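Local coordinates for similar to yteR (Bacilus subtilis) (Clostridium acetobutylicum, PDB 4WU0), which probably hydrolyses unsaturated rhamnogalacturonan fragments of pectin, as a YteR-like glycoside hydrolase of family 105, at residues H109-T112 and V116-H119; M134-Y139 and D153-Q158. All coordinates share one frame; numbering follows the deposited sequence.

In the fold
Contact 1 (109-112 with 116-119) comes first along the chain, in the loop between helix 93-108 and strand 126-128; contact 2 (134-139 with 153-158) follows, pairing helix 129-146 with helix 152-166. Their centres lie about 11 Å apart, on the same side of the chain's centre, in a largely helical protein consistent with the (alpha/alpha)6 barrel of this family. They touch directly: R111 NH2 of the loop forms a 2.9 Å salt bridge with D154 OD2 of helix 152-166, and F117 N probably hydrogen-bonds Q158 OE1 at 3.0 Å. The folded loop of contact 1 is thus tied to the second helix of contact 2.

Contact 1: residues H109-T112 and V116-H119; sequences HPRT and VFWH
P110 lies on the indole of W118, its CB 3.6 Å from the centroid of the six-membered ring and only 18° off the ring normal, a CH-pi contact over the face. The two side chains cross at about a right angle, and P110 CG comes to 3.3 Å from W118 CE3. The backbone N of R111 sits over the same indole near its rim, and H125 meets W118 edge-to-face from outside the two segments. Beside this tight patch the backbones join: W118 N donates to P110 O at 2.9 Å, and T112 N to V116 O at 2.8 Å. These bonds flank a single bridge between R111 and F117, so the chain doubles back without forming a longer ladder, in a loop that links helix 93-108 of the helical barrel to strand 126-128. T112 closes one end with its hydroxyl as well: chi1 of 64° turns OG1 back to accept from V116 N at 3.1 Å. At the other end H109, its ring carried out by CG anti to the backbone N (chi1 -171°), donates from NE2 to W118 O at 2.8 Å; the acceptor lies near the imidazole plane, and Q105 of helix 93-108 hydrogen-bonds ND1, which together should fix the ring's rotation. H109 and F117, both buried, meet obliquely. The less enclosed side is that of R111, whose CB points away from 116-119 although its chain still reaches F117. That extended chain runs alongside F117 in the same direction, bringing one guanidinium face over F117 CE1, with NH2 3.4 Å from that atom; the two planes are inclined rather than stacked. The polar end is held from beyond this pair, by N115 O at NH1 and a salt bridge from NH2 to D154.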
loop_
_atom_site.group_PDB
_atom_site.type_symbol
_atom_site.label_atom_id
_atom_site.label_comp_id
_atom_site.label_asym_id
_atom_site.label_seq_id
_atom_site.Cartn_x
_atom_site.Cartn_y
_atom_site.Cartn_z
ATOM N N HIS A 109 14.214 -5.441 14.244
ATOM C CA HIS A 109 12.806 -5.774 14.091
ATOM C C HIS A 109 12.674 -7.291 14.000
ATOM O O HIS A 109 13.432 -7.926 13.270
ATOM C CB HIS A 109 12.238 -5.125 12.828
ATOM C CG HIS A 109 10.752 -5.228 12.709
ATOM N ND1 HIS A 109 9.916 -4.155 12.912
ATOM C CD2 HIS A 109 9.949 -6.276 12.403
ATOM C CE1 HIS A 109 8.660 -4.535 12.752
ATOM N NE2 HIS A 109 8.655 -5.820 12.435
ATOM N N PRO A 110 11.766 -7.885 14.793
ATOM C CA PRO A 110 11.723 -9.346 14.856
ATOM C C PRO A 110 11.301 -9.997 13.552
ATOM O O PRO A 110 10.511 -9.428 12.794
ATOM C CB PRO A 110 10.712 -9.636 15.982
ATOM C CG PRO A 110 9.884 -8.394 16.077
ATOM C CD PRO A 110 10.827 -7.269 15.743
ATOM N N ARG A 111 11.824 -11.193 13.316
ATOM C CA ARG A 111 11.606 -11.908 12.064
ATOM C C ARG A 111 11.121 -13.329 12.282
ATOM O O ARG A 111 11.384 -13.942 13.326
ATOM C CB ARG A 111 12.895 -11.949 11.260
ATOM C CG ARG A 111 13.312 -10.601 10.708
ATOM C CD ARG A 111 14.720 -10.661 10.227
ATOM N NE ARG A 111 15.290 -9.387 9.774
ATOM C CZ ARG A 111 15.436 -9.018 8.504
ATOM N NH1 ARG A 111 14.995 -9.785 7.510
ATOM N NH2 ARG A 111 16.032 -7.864 8.224
ATOM N N THR A 112 10.419 -13.851 11.280
ATOM C CA THR A 112 9.968 -15.237 11.293
ATOM C C THR A 112 11.147 -16.165 11.059
ATOM O O THR A 112 12.278 -15.713 10.821
ATOM C CB THR A 112 8.959 -15.513 10.179
ATOM O OG1 THR A 112 9.621 -15.342 8.921
ATOM C CG2 THR A 112 7.780 -14.565 10.264
ATOM N N VAL A 116 11.367 -13.132 7.543
ATOM C CA VAL A 116 10.419 -12.091 7.163
ATOM C C VAL A 116 10.041 -11.286 8.403
ATOM O O VAL A 116 9.818 -11.852 9.471
ATOM C CB VAL A 116 9.153 -12.698 6.528
ATOM C CG1 VAL A 116 8.199 -11.630 6.090
ATOM C CG2 VAL A 116 9.539 -13.627 5.366
ATOM N N PHE A 117 9.991 -9.970 8.284
ATOM C CA PHE A 117 9.555 -9.132 9.404
ATOM C C PHE A 117 8.175 -9.580 9.937
ATOM O O PHE A 117 7.208 -9.721 9.169
ATOM C CB PHE A 117 9.401 -7.676 8.955
ATOM C CG PHE A 117 10.674 -7.016 8.466
ATOM C CD1 PHE A 117 11.859 -7.104 9.183
ATOM C CD2 PHE A 117 10.654 -6.254 7.310
ATOM C CE1 PHE A 117 13.015 -6.464 8.727
ATOM C CE2 PHE A 117 11.785 -5.606 6.855
ATOM C CZ PHE A 117 12.969 -5.712 7.564
ATOM N N TRP A 118 8.072 -9.745 11.242
ATOM C CA TRP A 118 6.773 -9.794 11.890
ATOM C C TRP A 118 6.006 -8.498 11.588
ATOM O O TRP A 118 6.574 -7.412 11.542
ATOM C CB TRP A 118 6.910 -9.847 13.406
ATOM C CG TRP A 118 7.481 -11.088 13.985
ATOM C CD1 TRP A 118 7.900 -12.210 13.319
ATOM C CD2 TRP A 118 7.676 -11.352 15.377
ATOM N NE1 TRP A 118 8.347 -13.152 14.218
ATOM C CE2 TRP A 118 8.240 -12.642 15.487
ATOM C CE3 TRP A 118 7.450 -10.609 16.542
ATOM C CZ2 TRP A 118 8.545 -13.217 16.714
ATOM C CZ3 TRP A 118 7.767 -11.175 17.765
ATOM C CH2 TRP A 118 8.316 -12.466 17.842
ATOM N N HIS A 119 4.705 -8.617 11.413
ATOM C CA HIS A 119 3.892 -7.442 11.152
ATOM C C HIS A 119 4.025 -6.392 12.291
ATOM O O HIS A 119 4.222 -5.184 12.030
ATOM C CB HIS A 119 2.441 -7.842 10.955
ATOM C CG HIS A 119 1.630 -6.728 10.402
ATOM N ND1 HIS A 119 1.925 -6.160 9.180
ATOM C CD2 HIS A 119 0.598 -6.021 10.917
ATOM C CE1 HIS A 119 1.098 -5.154 8.962
ATOM N NE2 HIS A 119 0.284 -5.052 9.999
#

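Contact 2: residues M134-Y139 and D153-Q158; sequences MGATFY and DDITHQ
I155 and Y139 bury the most surface here, with A136 next. I155 sends CD1 over one face of the Y139 ring, 4.0 Å from its centroid in a CH-pi contact, while CG1 reaches to 3.5 Å from Y139 CD2. Its other branch, CG2, anti to the backbone N, approaches A136 instead, 3.7 Å from its carbonyl O, and meets A136 CB more loosely. The small A136 side chain sits where the backbones are nearest, its CA 5.5 Å from that of I155. Helices 129-146 and 152-166 form a helical hairpin, the repeating element of an (alpha/alpha)6 barrel; the axes of segments 134-139 and 153-158 run 147° apart in direction and approach to 9.6 Å. T212 of helix 199-215 also packs on I155, and R103 and I106 of helix 93-108 on Y139. At the ring's polar end a water bridges the helices, donating to Y139 OH and D154 OD2, both at 2.7 Å. D154 OD2 lies at the tyrosine ring edge, with the carboxylate nearly perpendicular to the ring; E151 also hydrogen-bonds the phenol, and R111 pairs with D154. Q158 NE2 grips the other carboxylate oxygen, D154 OD1, from above the carboxylate plane at 3.1 Å.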
loop_
_atom_site.group_PDB
_atom_site.type_symbol
_atom_site.label_atom_id
_atom_site.label_comp_id
_atom_site.label_asym_id
_atom_site.label_seq_id
_atom_site.Cartn_x
_atom_site.Cartn_y
_atom_site.Cartn_z
ATOM N N MET A 134 4.549 -1.540 3.691
ATOM C CA MET A 134 5.012 -0.578 4.701
ATOM C C MET A 134 6.502 -0.692 4.988
ATOM O O MET A 134 7.175 0.308 5.284
ATOM C CB MET A 134 4.277 -0.769 6.026
ATOM C CG MET A 134 2.775 -0.953 5.908
ATOM S SD MET A 134 1.972 0.403 5.080
ATOM C CE MET A 134 0.313 -0.299 4.927
ATOM N N GLY A 135 6.985 -1.926 4.989
ATOM C CA GLY A 135 8.298 -2.258 5.525
ATOM C C GLY A 135 9.304 -2.561 4.443
ATOM O O GLY A 135 10.145 -1.743 4.160
ATOM N N ALA A 136 9.187 -3.738 3.840
ATOM C CA ALA A 136 10.109 -4.145 2.789
ATOM C C ALA A 136 10.233 -3.108 1.683
ATOM O O ALA A 136 11.339 -2.837 1.213
ATOM C CB ALA A 136 9.681 -5.470 2.211
ATOM N N THR A 137 9.112 -2.516 1.266
ATOM C CA THR A 137 9.139 -1.519 0.198
ATOM C C THR A 137 9.827 -0.212 0.623
ATOM O O THR A 137 10.553 0.399 -0.165
ATOM C CB THR A 137 7.713 -1.250 -0.376
ATOM O OG1 THR A 137 7.163 -2.489 -0.835
ATOM C CG2 THR A 137 7.714 -0.270 -1.524
ATOM N N PHE A 138 9.579 0.243 1.840
ATOM C CA PHE A 138 10.299 1.396 2.344
ATOM C C PHE A 138 11.793 1.082 2.395
ATOM O O PHE A 138 12.630 1.901 1.993
ATOM C CB PHE A 138 9.848 1.779 3.747
ATOM C CG PHE A 138 10.881 2.583 4.499
ATOM C CD1 PHE A 138 11.177 3.876 4.115
ATOM C CD2 PHE A 138 11.598 2.035 5.553
ATOM C CE1 PHE A 138 12.160 4.625 4.799
ATOM C CE2 PHE A 138 12.560 2.777 6.232
ATOM C CZ PHE A 138 12.831 4.076 5.852
ATOM N N TYR A 139 12.117 -0.110 2.895
ATOM C CA TYR A 139 13.508 -0.526 3.033
ATOM C C TYR A 139 14.185 -0.497 1.653
ATOM O O TYR A 139 15.299 -0.018 1.509
ATOM C CB TYR A 139 13.565 -1.918 3.699
ATOM C CG TYR A 139 14.921 -2.426 4.101
ATOM C CD1 TYR A 139 16.027 -1.588 4.167
ATOM C CD2 TYR A 139 15.087 -3.757 4.465
ATOM C CE1 TYR A 139 17.251 -2.077 4.532
ATOM C CE2 TYR A 139 16.307 -4.244 4.832
ATOM C CZ TYR A 139 17.385 -3.407 4.867
ATOM O OH TYR A 139 18.616 -3.917 5.236
ATOM N N ASP A 153 18.861 -8.193 -1.274
ATOM C CA ASP A 153 18.642 -9.641 -1.206
ATOM C C ASP A 153 17.670 -9.994 -0.086
ATOM O O ASP A 153 16.882 -10.925 -0.208
ATOM C CB ASP A 153 19.957 -10.392 -0.910
ATOM C CG ASP A 153 20.963 -10.363 -2.055
ATOM O OD1 ASP A 153 20.753 -9.685 -3.083
ATOM O OD2 ASP A 153 22.017 -11.029 -1.895
ATOM N N ASP A 154 17.772 -9.263 1.017
ATOM C CA ASP A 154 16.903 -9.437 2.180
ATOM C C ASP A 154 15.481 -9.096 1.770
ATOM O O ASP A 154 14.558 -9.889 1.964
ATOM C CB ASP A 154 17.410 -8.515 3.296
ATOM C CG ASP A 154 16.574 -8.566 4.567
ATOM O OD1 ASP A 154 15.527 -9.248 4.625
ATOM O OD2 ASP A 154 16.985 -7.881 5.520
ATOM N N ILE A 155 15.326 -7.924 1.168
ATOM C CA ILE A 155 14.035 -7.428 0.731
ATOM C C ILE A 155 13.365 -8.385 -0.248
ATOM O O ILE A 155 12.186 -8.739 -0.075
ATOM C CB ILE A 155 14.209 -6.038 0.108
ATOM C CG1 ILE A 155 14.579 -5.039 1.214
ATOM C CG2 ILE A 155 12.954 -5.583 -0.658
ATOM C CD1 ILE A 155 15.420 -3.880 0.730
ATOM N N THR A 156 14.080 -8.809 -1.280
ATOM C CA THR A 156 13.451 -9.676 -2.269
ATOM C C THR A 156 13.061 -11.022 -1.659
ATOM O O THR A 156 12.010 -11.571 -1.963
ATOM C CB THR A 156 14.326 -9.877 -3.523
ATOM O OG1 THR A 156 15.603 -10.409 -3.171
ATOM C CG2 THR A 156 14.520 -8.551 -4.229
ATOM N N HIS A 157 13.912 -11.557 -0.797
ATOM C CA HIS A 157 13.601 -12.808 -0.094
ATOM C C HIS A 157 12.281 -12.685 0.668
ATOM O O HIS A 157 11.473 -13.631 0.708
ATOM C CB HIS A 157 14.740 -13.129 0.874
ATOM C CG HIS A 157 14.542 -14.384 1.664
ATOM N ND1 HIS A 157 14.703 -15.644 1.123
ATOM C CD2 HIS A 157 14.204 -14.572 2.961
ATOM C CE1 HIS A 157 14.488 -16.552 2.058
ATOM N NE2 HIS A 157 14.178 -15.927 3.180
ATOM N N GLN A 158 12.024 -11.520 1.253
ATOM C CA GLN A 158 10.771 -11.343 1.988
ATOM C C GLN A 158 9.554 -11.424 1.074
ATOM O O GLN A 158 8.547 -12.034 1.426
ATOM C CB GLN A 158 10.778 -10.039 2.764
ATOM C CG GLN A 158 11.901 -10.046 3.796
ATOM C CD GLN A 158 11.638 -9.147 4.956
ATOM O OE1 GLN A 158 10.524 -9.113 5.498
ATOM N NE2 GLN A 158 12.666 -8.397 5.357
HETATM O O HOH W 1 19.296 -6.521 5.661
#